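Local coordinates for protein glycosyl transferase family 8 (Streptococcus pneumoniae, PDB 5GVV) that transfers galactose from UDP-galactose to the terminal glucose on the already glycosylated serine-rich repeat protein PsrP, binding manganese in its nucleotide site, at residues A[286-290]-A[349-353]; A[302-308]-A[324-330]; A[106-112]-A[222-228]; A[232-236]-A[246-250]. All blocks are in the same frame, centred on the assembly; numbering follows the deposited sequence.

Contact 1: residues A[286-290]-A[349-353]; sequences SWCVE and LNHDR
Glu290 and His351 make the strongest polar link here, with His351 NE2 donating to Glu290 OE1 over 2.7 Å at an N-H...O angle of 165°. The two residues belong to loops that leave strands 278-283 and 345-348, adjacent in the middle of a parallel sheet with Rossmann-like strand order, so the pair bridges two neighbouring loops at the C-terminal edge of that sheet. OE1 lies almost exactly in the imidazole plane, whereas the carboxylate itself is turned 72° from the ring. Glutamate suits the place because its chain, extended at first with CG opposite the backbone N (chi1 -177°), then bends at chi2 and brings OE1 back to the histidine. Asn374 adds a weak hydrogen bond to the same oxygen.

The backbone contributes a second link, from Glu290 N to Leu349 O at 3.0 Å. It accompanies a single bridge between Val289 and Asn350, just beyond the strands. Asn350 turns its amide elsewhere, its OD1 accepting from Asn282.

Around this polar centre the packing is mixed. Val289 CG1 rests 3.6 Å from Leu349 CB, a branched residue against the stem of a flexible one, and Leu349 also touches Phe372 of strand 369-372. At the more exposed end, Ser286 is small enough to let the loops close in, its CB lying 4.2 Å from that of Asp352. Cys288 borders the imidazole twice: its carbonyl O meets the ring edge 3.5 Å from His351 CD2, and its SG approaches that same CD2 obliquely at 3.7 Å.

Contact 2: residues A[302-308]-A[324-330]; sequences VHFHIVA and NVTVYPN
Tyr328 lays its ring alongside His305, both side chains pointing the same way from neighbouring parallel strands. The rings meet rim to rim with planes 19° apart, and Tyr328 OH is joined to His305 ND1 by a 2.8 Å hydrogen bond. His305 CB lies at the tyrosine's edge beside CE1, while Val307 CG2 approaches the ring obliquely, 3.7 Å from Tyr328 CD1. A long, flat residue suits the place, covering these two aliphatic bumps and still ending in a hydroxyl. The other imidazole nitrogen, His305 NE2, bonds to Gln279.

His303 reaches across differently. Its ring trails away from its own nitrogen, beside the carbonyl carbon (chi1 -172°), and NE2 meets Thr326 OG1 at 2.7 Å, while His305 CE1 sits over the centre of the His303 ring, 3.5 Å above the plane.

On the reverse face Phe304 fills the space beside Asn324, whose ND2 lies at the ring edge, 3.5 Å from Phe304 CE2, and donates to Val302 O at 3.0 Å. Val302 CG1 covers one face of that phenyl ring. Ile306 CG1 and Val325 CG1 stand 4.3 Å apart, beta-branched residues that suit extended strands. Phe304 and Ile306 pack on helix 292-298, whereas Tyr328, His305 and Val307 meet Ile339 of helix 333-342. Phe238 of the second subunit packs on Val327 and Pro329.

Five backbone hydrogen bonds cross between the segments, the first donated by Phe304 N to Asn324 O and the last by Ala308 N to Tyr328 O. This is the parallel pairing of a beta-alpha-beta unit, with strand 325-328 outermost within this chain in a Rossmann-like sheet.

Contact 3: residues A[106-112]-A[222-228]; sequences DSDLIVT and LPLILHY. With MN (manganese (II) ion), chain C; UDP (uridine-5'-diphosphate), chain D.
His227 presents the edge of its imidazole to the manganese, with Asp106 OD2 and Asp108 OD1 also close to the ring plane and Leu109 CB approaching it obliquely. The Tyr228 ring likewise uses its edge: Asp108 O lies in its plane, and Ile110 CG1 stands 3.9 Å from Tyr228 CE2.

The manganese is bound by His227 NE2 at 2.1 Å, by Asp106 OD2 at 2.1 Å, and by both carboxylate oxygens of Asp108, the nearer being OD1 at 2.1 Å. UDP O1A and O3B complete the set, so the metal joins both phosphates to the protein. Asp106 and Asp108 form the DxD motif of GT-A glycosyltransferases. The short acidic side chains suit a metal held close to the backbone, and the intervening Ser107 turns the other way to grip the ribose: its N donates to UDP O3' at 3.0 Å and its OG to O2'. Asn197 OD1, bonded to His227 ND1, steadies the imidazole from the second shell. Tyr104 holds Asp106 OD1, and Lys233 holds Asp108 OD2.

Behind the site, Ile110 and Leu226 form an antiparallel hydrogen-bonded pair, and Tyr228 N donates to Asp108 O. At the far end Thr112 OG1 donates to Pro223 O at 2.7 Å, while a water links that hydroxyl to Leu222 O.

This two-stranded ribbon lies between larger elements. Leu109 and Ile225 pack on Val145 of strand 145-149, while Ile110 meets helices 17-30 and 244-251, and Leu226 and Tyr228 touch Val246 of the latter.

Contact 4: residues A[232-236]-A[246-250]; sequences DKPWN and VWWEY. With UDP (uridine-5'-diphosphate), chain D.
Trp248 and Pro234 supply the one hydrogen bond between 232-236 and 246-250: the indole NE1 donates to Pro234 O over 2.9 Å, from above the carbonyl plane (39° out of it). Tryptophan suits this place because a single side chain offers both a donor and a broad apolar surface. The next carbonyl, Trp235 O, accepts from Tyr14 OH of the second subunit. Within the loop, Asn236 N donates to Lys233 O at 3.1 Å and closes a type I turn.

The aromatic contacts centre on Trp247. Trp235 CB sits over its six-membered ring in a CH-pi contact, 3.6 Å from the centroid, while the Trp235 indole passes obliquely with ring planes 43° apart. Trp247 CZ3 in turn lies above the centre of the Trp248 ring. Lys233 CB covers a face of the Trp235 indole, 3.4 Å above its plane.

Aliphatic packing is confined to Pro234, whose CG is 3.7 Å from Trp247 CB; the rigid proline ring also suits the second position of the turn.

The charged contacts run to the nucleotide and to Asp108. Lys233 NZ donates to UDP O2A at 2.9 Å and shares its remaining N-H groups among Asp108 and the carbonyls of Tyr228 and Ser230. Held among these oxygens, the amine probably offsets some of the negative charge of the diphosphate, while the indoles packed beside the turn probably help to keep it in place.

How the contacts relate
From the N terminus, contact 3 closes first, joining 106-112 to 222-228 across 109 intervening residues within the GT-A part of the chain. Contact 4 follows in series with a short loop of nine residues, tying the segment after strand 225-227 to helix 244-251. The two lie side by side at the UDP, and Trp235 packs on Asp108 between them. Much later, contact 1 links loops of the C-terminal Rossmann-like sheet, and contact 2 is nested inside its loop; Val289 and Ile306 touch where they meet. No contacts cross. About 47 Å separates the centres of contacts 1 and 3, while contacts 2 and 4 both reach the second subunit.

Contact 1: residues A[286-290]-A[349-353]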
# COMPACT_ATOMS: atom_id res chain seq x y z
N SER A 286 10.96 -25.79 -19.02
CA SER A 286 11.41 -25.00 -20.16
C SER A 286 10.56 -23.74 -20.35
O SER A 286 9.47 -23.64 -19.79
CB SER A 286 11.37 -25.84 -21.43
OG SER A 286 10.06 -26.33 -21.70
N TRP A 287 11.06 -22.81 -21.15
CA TRP A 287 10.34 -21.57 -21.42
C TRP A 287 9.15 -21.79 -22.33
O TRP A 287 8.13 -21.11 -22.21
CB TRP A 287 11.27 -20.52 -22.03
CG TRP A 287 11.80 -20.91 -23.37
CD1 TRP A 287 12.90 -21.66 -23.62
CD2 TRP A 287 11.24 -20.56 -24.64
NE1 TRP A 287 13.07 -21.82 -24.98
CE2 TRP A 287 12.06 -21.15 -25.63
CE3 TRP A 287 10.13 -19.82 -25.04
CZ2 TRP A 287 11.80 -21.02 -26.99
CZ3 TRP A 287 9.87 -19.69 -26.40
CH2 TRP A 287 10.71 -20.28 -27.36
N CYS A 288 9.27 -22.75 -23.25
CA CYS A 288 8.21 -22.93 -24.24
C CYS A 288 7.14 -23.93 -23.82
O CYS A 288 7.34 -25.15 -23.84
CB CYS A 288 8.77 -23.32 -25.61
SG CYS A 288 7.52 -23.18 -26.92
N VAL A 289 6.00 -23.37 -23.42
CA VAL A 289 4.78 -24.14 -23.23
C VAL A 289 3.99 -23.91 -24.51
O VAL A 289 3.65 -22.77 -24.83
CB VAL A 289 4.02 -23.63 -21.99
CG1 VAL A 289 2.76 -24.45 -21.75
CG2 VAL A 289 4.92 -23.69 -20.76
N GLU A 290 3.74 -24.98 -25.26
CA GLU A 290 3.18 -24.88 -26.61
C GLU A 290 1.84 -24.17 -26.67
O GLU A 290 0.86 -24.62 -26.07
CB GLU A 290 3.07 -26.26 -27.26
CG GLU A 290 2.58 -26.23 -28.70
CD GLU A 290 3.61 -25.68 -29.66
OE1 GLU A 290 4.81 -25.94 -29.45
OE2 GLU A 290 3.22 -24.99 -30.63
N LEU A 349 2.01 -29.77 -22.34
CA LEU A 349 2.39 -28.81 -23.37
C LEU A 349 3.88 -28.45 -23.36
O LEU A 349 4.34 -27.72 -24.24
CB LEU A 349 1.57 -27.53 -23.22
CG LEU A 349 0.06 -27.68 -23.12
CD1 LEU A 349 -0.61 -26.32 -22.97
CD2 LEU A 349 -0.48 -28.41 -24.32
N ASN A 350 4.62 -28.96 -22.38
CA ASN A 350 6.02 -28.59 -22.22
C ASN A 350 6.95 -29.37 -23.14
O ASN A 350 6.75 -30.56 -23.38
CB ASN A 350 6.45 -28.77 -20.76
CG ASN A 350 6.16 -30.16 -20.24
OD1 ASN A 350 5.03 -30.62 -20.30
ND2 ASN A 350 7.19 -30.83 -19.74
N HIS A 351 7.99 -28.71 -23.64
CA HIS A 351 8.84 -29.25 -24.69
C HIS A 351 10.05 -30.09 -24.26
O HIS A 351 10.48 -30.98 -24.99
CB HIS A 351 9.30 -28.13 -25.63
CG HIS A 351 8.34 -27.85 -26.75
ND1 HIS A 351 8.30 -28.61 -27.90
CD2 HIS A 351 7.39 -26.89 -26.90
CE1 HIS A 351 7.37 -28.14 -28.71
NE2 HIS A 351 6.80 -27.10 -28.12
N ASP A 352 10.62 -29.83 -23.08
CA ASP A 352 11.81 -30.60 -22.71
C ASP A 352 11.46 -31.94 -22.08
O ASP A 352 10.31 -32.37 -22.11
CB ASP A 352 12.75 -29.79 -21.81
CG ASP A 352 14.21 -30.04 -22.14
OD1 ASP A 352 14.75 -31.08 -21.70
OD2 ASP A 352 14.81 -29.21 -22.86
N ARG A 353 12.48 -32.62 -21.53
CA ARG A 353 12.29 -33.95 -20.97
C ARG A 353 11.23 -33.98 -19.89
O ARG A 353 11.19 -33.12 -19.01
CB ARG A 353 13.60 -34.53 -20.45
CG ARG A 353 14.40 -35.29 -21.50
CD ARG A 353 15.60 -35.99 -20.89
NE ARG A 353 16.53 -35.02 -20.31
CZ ARG A 353 17.47 -34.39 -21.00
NH1 ARG A 353 17.63 -34.62 -22.30
NH2 ARG A 353 18.27 -33.52 -20.39

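Contact 2: residues A[302-308]-A[324-330]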
# COMPACT_ATOMS: atom_id res chain seq x y z
N VAL A 302 -11.12 -20.42 -18.65
CA VAL A 302 -10.26 -21.46 -18.10
C VAL A 302 -9.15 -20.81 -17.29
O VAL A 302 -8.53 -19.84 -17.75
CB VAL A 302 -9.63 -22.32 -19.21
CG1 VAL A 302 -8.70 -23.35 -18.61
CG2 VAL A 302 -10.70 -23.01 -20.02
N HIS A 303 -8.91 -21.32 -16.09
CA HIS A 303 -7.79 -20.86 -15.27
C HIS A 303 -6.62 -21.81 -15.47
O HIS A 303 -6.68 -22.98 -15.06
CB HIS A 303 -8.20 -20.79 -13.80
CG HIS A 303 -7.19 -20.14 -12.90
ND1 HIS A 303 -7.43 -19.91 -11.56
CD2 HIS A 303 -5.94 -19.68 -13.15
CE1 HIS A 303 -6.37 -19.34 -11.03
NE2 HIS A 303 -5.45 -19.19 -11.96
N PHE A 304 -5.56 -21.32 -16.10
CA PHE A 304 -4.38 -22.14 -16.36
C PHE A 304 -3.38 -21.98 -15.23
O PHE A 304 -3.10 -20.86 -14.78
CB PHE A 304 -3.70 -21.72 -17.66
CG PHE A 304 -4.58 -21.81 -18.87
CD1 PHE A 304 -4.54 -22.93 -19.68
CD2 PHE A 304 -5.42 -20.75 -19.21
CE1 PHE A 304 -5.35 -23.01 -20.82
CE2 PHE A 304 -6.22 -20.82 -20.34
CZ PHE A 304 -6.19 -21.96 -21.15
N HIS A 305 -2.82 -23.10 -14.77
CA HIS A 305 -1.78 -23.06 -13.76
C HIS A 305 -0.50 -23.62 -14.37
O HIS A 305 -0.46 -24.80 -14.74
CB HIS A 305 -2.19 -23.87 -12.53
CG HIS A 305 -3.51 -23.46 -11.96
ND1 HIS A 305 -3.63 -22.66 -10.84
CD2 HIS A 305 -4.78 -23.74 -12.35
CE1 HIS A 305 -4.91 -22.46 -10.58
NE2 HIS A 305 -5.63 -23.10 -11.48
N ILE A 306 0.52 -22.78 -14.50
CA ILE A 306 1.79 -23.22 -15.07
C ILE A 306 2.84 -23.25 -13.97
O ILE A 306 3.18 -22.22 -13.39
CB ILE A 306 2.25 -22.30 -16.22
CG1 ILE A 306 1.13 -22.10 -17.23
CG2 ILE A 306 3.48 -22.89 -16.90
CD1 ILE A 306 0.58 -23.41 -17.80
N VAL A 307 3.34 -24.45 -13.68
CA VAL A 307 4.24 -24.66 -12.55
C VAL A 307 5.64 -24.99 -13.05
O VAL A 307 5.79 -25.65 -14.08
CB VAL A 307 3.71 -25.81 -11.66
CG1 VAL A 307 4.54 -25.97 -10.40
CG2 VAL A 307 2.25 -25.55 -11.29
N ALA A 308 6.66 -24.52 -12.34
CA ALA A 308 8.03 -24.91 -12.61
C ALA A 308 8.75 -25.09 -11.29
O ALA A 308 8.30 -24.55 -10.27
CB ALA A 308 8.74 -23.86 -13.46
N ASN A 324 -6.29 -14.92 -16.49
CA ASN A 324 -6.60 -16.33 -16.26
C ASN A 324 -5.41 -17.29 -16.26
O ASN A 324 -5.58 -18.51 -16.38
CB ASN A 324 -7.66 -16.80 -17.27
CG ASN A 324 -7.20 -16.68 -18.71
OD1 ASN A 324 -6.50 -15.73 -19.07
ND2 ASN A 324 -7.58 -17.64 -19.54
N VAL A 325 -4.19 -16.76 -16.14
CA VAL A 325 -3.02 -17.63 -16.04
C VAL A 325 -2.31 -17.38 -14.72
O VAL A 325 -1.97 -16.23 -14.39
CB VAL A 325 -2.01 -17.38 -17.18
CG1 VAL A 325 -0.82 -18.32 -17.05
CG2 VAL A 325 -2.68 -17.55 -18.54
N THR A 326 -2.10 -18.44 -13.95
CA THR A 326 -1.26 -18.34 -12.77
C THR A 326 0.03 -19.10 -13.00
O THR A 326 0.03 -20.25 -13.46
CB THR A 326 -1.98 -18.80 -11.49
OG1 THR A 326 -3.14 -17.97 -11.29
CG2 THR A 326 -1.07 -18.65 -10.27
N VAL A 327 1.13 -18.43 -12.69
CA VAL A 327 2.48 -18.88 -12.99
C VAL A 327 3.23 -19.08 -11.66
O VAL A 327 3.22 -18.19 -10.80
CB VAL A 327 3.14 -17.80 -13.88
CG1 VAL A 327 4.55 -17.49 -13.46
CG2 VAL A 327 3.05 -18.20 -15.36
N TYR A 328 3.84 -20.25 -11.46
CA TYR A 328 4.45 -20.58 -10.17
C TYR A 328 5.93 -20.92 -10.30
O TYR A 328 6.30 -22.09 -10.21
CB TYR A 328 3.76 -21.78 -9.53
CG TYR A 328 2.26 -21.71 -9.36
CD1 TYR A 328 1.41 -22.04 -10.41
CD2 TYR A 328 1.70 -21.37 -8.14
CE1 TYR A 328 0.04 -22.01 -10.25
CE2 TYR A 328 0.33 -21.33 -7.97
CZ TYR A 328 -0.50 -21.65 -9.03
OH TYR A 328 -1.87 -21.62 -8.89
N PRO A 329 6.79 -19.90 -10.47
CA PRO A 329 8.21 -20.24 -10.56
C PRO A 329 8.73 -20.75 -9.22
O PRO A 329 8.14 -20.43 -8.18
CB PRO A 329 8.87 -18.90 -10.91
CG PRO A 329 7.93 -17.85 -10.33
CD PRO A 329 6.55 -18.44 -10.50
N ASN A 330 9.79 -21.55 -9.25
CA ASN A 330 10.44 -22.01 -8.02
C ASN A 330 9.52 -22.77 -7.07
O ASN A 330 9.59 -22.58 -5.85
CB ASN A 330 11.10 -20.83 -7.31
CG ASN A 330 12.23 -20.23 -8.11
OD1 ASN A 330 13.18 -20.92 -8.48
ND2 ASN A 330 12.13 -18.93 -8.41

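Contact 3: residues A[106-112]-A[222-228]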
# COMPACT_ATOMS: atom_id res chain seq x y z
N ASP A 106 1.27 11.06 -14.34
CA ASP A 106 2.12 10.61 -13.24
C ASP A 106 1.20 10.06 -12.15
O ASP A 106 -0.01 10.25 -12.19
CB ASP A 106 2.92 11.79 -12.69
CG ASP A 106 4.33 11.87 -13.24
OD1 ASP A 106 4.63 11.20 -14.25
OD2 ASP A 106 5.14 12.64 -12.67
N SER A 107 1.77 9.38 -11.15
CA SER A 107 0.95 8.82 -10.09
C SER A 107 1.17 9.52 -8.75
O SER A 107 0.57 9.14 -7.74
CB SER A 107 1.22 7.33 -9.94
OG SER A 107 2.61 7.12 -9.75
N ASP A 108 2.02 10.54 -8.75
CA ASP A 108 2.17 11.41 -7.59
C ASP A 108 1.25 12.62 -7.77
O ASP A 108 1.65 13.76 -7.54
CB ASP A 108 3.62 11.87 -7.43
CG ASP A 108 4.13 12.62 -8.65
OD1 ASP A 108 3.61 12.39 -9.76
OD2 ASP A 108 5.07 13.43 -8.50
N LEU A 109 0.03 12.35 -8.22
CA LEU A 109 -0.92 13.43 -8.46
C LEU A 109 -2.34 13.06 -8.08
O LEU A 109 -2.66 11.88 -7.84
CB LEU A 109 -0.85 13.92 -9.91
CG LEU A 109 -1.09 12.96 -11.07
CD1 LEU A 109 -2.57 12.68 -11.25
CD2 LEU A 109 -0.51 13.53 -12.36
N ILE A 110 -3.19 14.08 -8.05
CA ILE A 110 -4.59 13.95 -7.67
C ILE A 110 -5.48 14.71 -8.66
O ILE A 110 -5.23 15.89 -8.92
CB ILE A 110 -4.83 14.56 -6.28
CG1 ILE A 110 -4.08 13.76 -5.20
CG2 ILE A 110 -6.32 14.62 -5.96
CD1 ILE A 110 -4.73 12.42 -4.86
N VAL A 111 -6.51 14.05 -9.17
CA VAL A 111 -7.52 14.69 -10.01
C VAL A 111 -8.68 15.11 -9.11
O VAL A 111 -9.16 14.31 -8.30
CB VAL A 111 -8.03 13.73 -11.10
CG1 VAL A 111 -9.13 14.37 -11.95
CG2 VAL A 111 -6.86 13.26 -11.97
N THR A 112 -9.12 16.36 -9.23
CA THR A 112 -10.13 16.90 -8.32
C THR A 112 -11.46 17.20 -9.00
O THR A 112 -12.40 17.66 -8.34
CB THR A 112 -9.66 18.21 -7.64
OG1 THR A 112 -9.56 19.26 -8.63
CG2 THR A 112 -8.33 18.02 -6.95
N LEU A 222 -9.98 24.14 -5.90
CA LEU A 222 -8.82 23.31 -6.24
C LEU A 222 -8.57 23.27 -7.73
O LEU A 222 -9.51 23.19 -8.53
CB LEU A 222 -9.04 21.89 -5.73
CG LEU A 222 -8.32 21.38 -4.48
CD1 LEU A 222 -7.75 22.51 -3.66
CD2 LEU A 222 -9.24 20.49 -3.63
N PRO A 223 -7.29 23.33 -8.13
CA PRO A 223 -6.96 23.10 -9.54
C PRO A 223 -7.36 21.68 -9.93
O PRO A 223 -7.34 20.79 -9.06
CB PRO A 223 -5.43 23.25 -9.57
CG PRO A 223 -5.12 24.17 -8.41
CD PRO A 223 -6.12 23.76 -7.34
N LEU A 224 -7.74 21.46 -11.18
CA LEU A 224 -8.23 20.16 -11.62
C LEU A 224 -7.21 19.04 -11.43
O LEU A 224 -7.57 17.89 -11.15
CB LEU A 224 -8.74 20.21 -13.06
CG LEU A 224 -10.13 20.82 -13.24
CD1 LEU A 224 -10.48 21.09 -14.70
CD2 LEU A 224 -11.16 19.91 -12.61
N ILE A 225 -5.93 19.37 -11.60
CA ILE A 225 -4.88 18.37 -11.38
C ILE A 225 -3.77 18.88 -10.47
O ILE A 225 -3.08 19.85 -10.79
CB ILE A 225 -4.31 17.82 -12.71
CG1 ILE A 225 -5.41 17.12 -13.51
CG2 ILE A 225 -3.17 16.85 -12.42
CD1 ILE A 225 -4.95 16.41 -14.78
N LEU A 226 -3.60 18.22 -9.32
CA LEU A 226 -2.56 18.58 -8.35
C LEU A 226 -1.38 17.63 -8.47
O LEU A 226 -1.52 16.43 -8.24
CB LEU A 226 -3.11 18.48 -6.92
CG LEU A 226 -4.14 19.49 -6.46
CD1 LEU A 226 -4.61 19.16 -5.06
CD2 LEU A 226 -3.57 20.90 -6.52
N HIS A 227 -0.21 18.18 -8.80
CA HIS A 227 0.98 17.36 -9.02
C HIS A 227 2.00 17.58 -7.90
O HIS A 227 2.60 18.66 -7.79
CB HIS A 227 1.60 17.69 -10.38
CG HIS A 227 2.63 16.71 -10.84
ND1 HIS A 227 3.31 16.83 -12.04
CD2 HIS A 227 3.11 15.57 -10.26
CE1 HIS A 227 4.15 15.83 -12.18
NE2 HIS A 227 4.05 15.05 -11.12
N TYR A 228 2.20 16.56 -7.07
CA TYR A 228 3.13 16.67 -5.96
C TYR A 228 4.56 16.30 -6.38
O TYR A 228 5.12 15.30 -5.91
CB TYR A 228 2.68 15.78 -4.80
CG TYR A 228 1.34 16.17 -4.22
CD1 TYR A 228 1.26 17.10 -3.19
CD2 TYR A 228 0.17 15.61 -4.70
CE1 TYR A 228 0.04 17.46 -2.66
CE2 TYR A 228 -1.06 15.96 -4.18
CZ TYR A 228 -1.11 16.89 -3.16
OH TYR A 228 -2.34 17.24 -2.64
MN MN C . 5.22 13.32 -10.72
N1 UDP D . 7.57 6.01 -10.16
C2 UDP D . 7.33 4.73 -9.70
N3 UDP D . 7.96 4.27 -8.56
C4 UDP D . 8.83 5.08 -7.87
C5 UDP D . 9.07 6.37 -8.34
C6 UDP D . 8.52 6.79 -9.55
O2 UDP D . 6.55 4.01 -10.32
O4 UDP D . 9.39 4.66 -6.85
C1' UDP D . 6.89 6.48 -11.39
C2' UDP D . 5.58 7.16 -11.00
O2' UDP D . 4.60 6.93 -11.99
C3' UDP D . 5.93 8.63 -11.00
C4' UDP D . 6.99 8.70 -12.09
O4' UDP D . 7.67 7.46 -12.06
O3' UDP D . 4.80 9.42 -11.28
C5' UDP D . 7.96 9.86 -11.88
O5' UDP D . 8.19 10.02 -10.50
PA UDP D . 7.85 11.44 -9.82
O1A UDP D . 6.41 11.68 -10.05
O2A UDP D . 8.19 11.42 -8.38
O3A UDP D . 8.76 12.52 -10.61
PB UDP D . 8.42 14.10 -10.64
O1B UDP D . 9.22 14.77 -11.69
O2B UDP D . 8.80 14.68 -9.33
O3B UDP D . 6.98 14.30 -10.89
O HOH W 1 -11.40 21.21 -8.40

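Contact 4: residues A[232-236]-A[246-250]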
# COMPACT_ATOMS: atom_id res chain seq x y z
N ASP A 232 9.36 15.94 -1.71
CA ASP A 232 8.53 16.37 -0.59
C ASP A 232 7.10 15.86 -0.79
O ASP A 232 6.17 16.66 -0.95
CB ASP A 232 8.54 17.90 -0.49
CG ASP A 232 7.77 18.42 0.71
OD1 ASP A 232 7.88 17.82 1.80
OD2 ASP A 232 7.06 19.43 0.56
N LYS A 233 6.93 14.54 -0.77
CA LYS A 233 5.63 13.92 -1.06
C LYS A 233 4.69 13.99 0.15
O LYS A 233 5.13 13.80 1.29
CB LYS A 233 5.82 12.46 -1.49
CG LYS A 233 6.85 12.25 -2.62
CD LYS A 233 6.48 13.01 -3.89
CE LYS A 233 7.04 12.30 -5.12
NZ LYS A 233 7.16 13.22 -6.30
N PRO A 234 3.39 14.24 -0.10
CA PRO A 234 2.46 14.43 1.02
C PRO A 234 2.18 13.13 1.77
O PRO A 234 1.65 13.17 2.89
CB PRO A 234 1.18 14.91 0.32
CG PRO A 234 1.27 14.33 -1.07
CD PRO A 234 2.74 14.40 -1.41
N TRP A 235 2.54 12.00 1.18
CA TRP A 235 2.33 10.72 1.84
C TRP A 235 3.47 10.33 2.79
O TRP A 235 3.37 9.33 3.50
CB TRP A 235 2.09 9.61 0.82
CG TRP A 235 3.21 9.36 -0.16
CD1 TRP A 235 4.34 8.62 0.05
CD2 TRP A 235 3.28 9.83 -1.51
NE1 TRP A 235 5.11 8.61 -1.08
CE2 TRP A 235 4.48 9.34 -2.06
CE3 TRP A 235 2.44 10.60 -2.32
CZ2 TRP A 235 4.87 9.60 -3.38
CZ3 TRP A 235 2.83 10.87 -3.63
CH2 TRP A 235 4.04 10.37 -4.14
N ASN A 236 4.54 11.11 2.79
CA ASN A 236 5.63 10.87 3.73
C ASN A 236 5.15 11.18 5.14
O ASN A 236 4.12 11.85 5.31
CB ASN A 236 6.85 11.73 3.37
CG ASN A 236 7.56 11.23 2.12
OD1 ASN A 236 7.37 10.09 1.70
ND2 ASN A 236 8.39 12.08 1.54
N VAL A 246 -5.29 16.91 0.89
CA VAL A 246 -6.04 16.48 -0.28
C VAL A 246 -5.63 15.07 -0.72
O VAL A 246 -6.49 14.25 -1.08
CB VAL A 246 -5.86 17.45 -1.46
CG1 VAL A 246 -6.66 16.97 -2.68
CG2 VAL A 246 -6.29 18.86 -1.05
N TRP A 247 -4.33 14.77 -0.66
CA TRP A 247 -3.85 13.45 -1.07
C TRP A 247 -4.41 12.38 -0.15
O TRP A 247 -4.85 11.33 -0.62
CB TRP A 247 -2.32 13.37 -1.07
CG TRP A 247 -1.81 12.06 -1.66
CD1 TRP A 247 -1.50 11.81 -2.97
CD2 TRP A 247 -1.59 10.83 -0.95
NE1 TRP A 247 -1.09 10.50 -3.12
CE2 TRP A 247 -1.13 9.88 -1.90
CE3 TRP A 247 -1.72 10.43 0.39
CZ2 TRP A 247 -0.81 8.56 -1.54
CZ3 TRP A 247 -1.40 9.12 0.74
CH2 TRP A 247 -0.95 8.20 -0.23
N TRP A 248 -4.39 12.65 1.15
CA TRP A 248 -4.88 11.68 2.12
C TRP A 248 -6.37 11.43 1.99
O TRP A 248 -6.84 10.30 2.17
CB TRP A 248 -4.48 12.11 3.54
CG TRP A 248 -3.04 11.82 3.78
CD1 TRP A 248 -2.00 12.70 3.72
CD2 TRP A 248 -2.47 10.54 4.06
NE1 TRP A 248 -0.82 12.05 3.97
CE2 TRP A 248 -1.08 10.72 4.18
CE3 TRP A 248 -3.00 9.25 4.23
CZ2 TRP A 248 -0.21 9.66 4.46
CZ3 TRP A 248 -2.13 8.20 4.51
CH2 TRP A 248 -0.75 8.41 4.63
N GLU A 249 -7.12 12.48 1.66
CA GLU A 249 -8.56 12.38 1.46
C GLU A 249 -8.90 11.33 0.40
O GLU A 249 -9.87 10.57 0.55
CB GLU A 249 -9.11 13.74 1.04
CG GLU A 249 -10.61 13.78 0.81
CD GLU A 249 -11.10 15.18 0.51
OE1 GLU A 249 -12.28 15.47 0.80
OE2 GLU A 249 -10.30 15.99 -0.02
N TYR A 250 -8.11 11.27 -0.67
CA TYR A 250 -8.35 10.26 -1.69
C TYR A 250 -7.72 8.91 -1.37
O TYR A 250 -8.28 7.86 -1.71
CB TYR A 250 -7.91 10.78 -3.07
CG TYR A 250 -8.84 11.84 -3.61
CD1 TYR A 250 -10.01 11.49 -4.26
CD2 TYR A 250 -8.55 13.18 -3.45
CE1 TYR A 250 -10.87 12.45 -4.76
CE2 TYR A 250 -9.40 14.15 -3.94
CZ TYR A 250 -10.56 13.78 -4.59
OH TYR A 250 -11.41 14.75 -5.08
N1 UDP D . 7.57 6.01 -10.16
C2 UDP D . 7.33 4.73 -9.70
N3 UDP D . 7.96 4.27 -8.56
C4 UDP D . 8.83 5.08 -7.87
C5 UDP D . 9.07 6.37 -8.34
C6 UDP D . 8.52 6.79 -9.55
O2 UDP D . 6.55 4.01 -10.32
O4 UDP D . 9.39 4.66 -6.85
C1' UDP D . 6.89 6.48 -11.39
C2' UDP D . 5.58 7.16 -11.00
O2' UDP D . 4.60 6.93 -11.99
C3' UDP D . 5.93 8.63 -11.00
C4' UDP D . 6.99 8.70 -12.09
O4' UDP D . 7.67 7.46 -12.06
O3' UDP D . 4.80 9.42 -11.28
C5' UDP D . 7.96 9.86 -11.88
O5' UDP D . 8.19 10.02 -10.50
PA UDP D . 7.85 11.44 -9.82
O1A UDP D . 6.41 11.68 -10.05
O2A UDP D . 8.19 11.42 -8.38
O3A UDP D . 8.76 12.52 -10.61
PB UDP D . 8.42 14.10 -10.64
O1B UDP D . 9.22 14.77 -11.69
O2B UDP D . 8.80 14.68 -9.33
O3B UDP D . 6.98 14.30 -10.89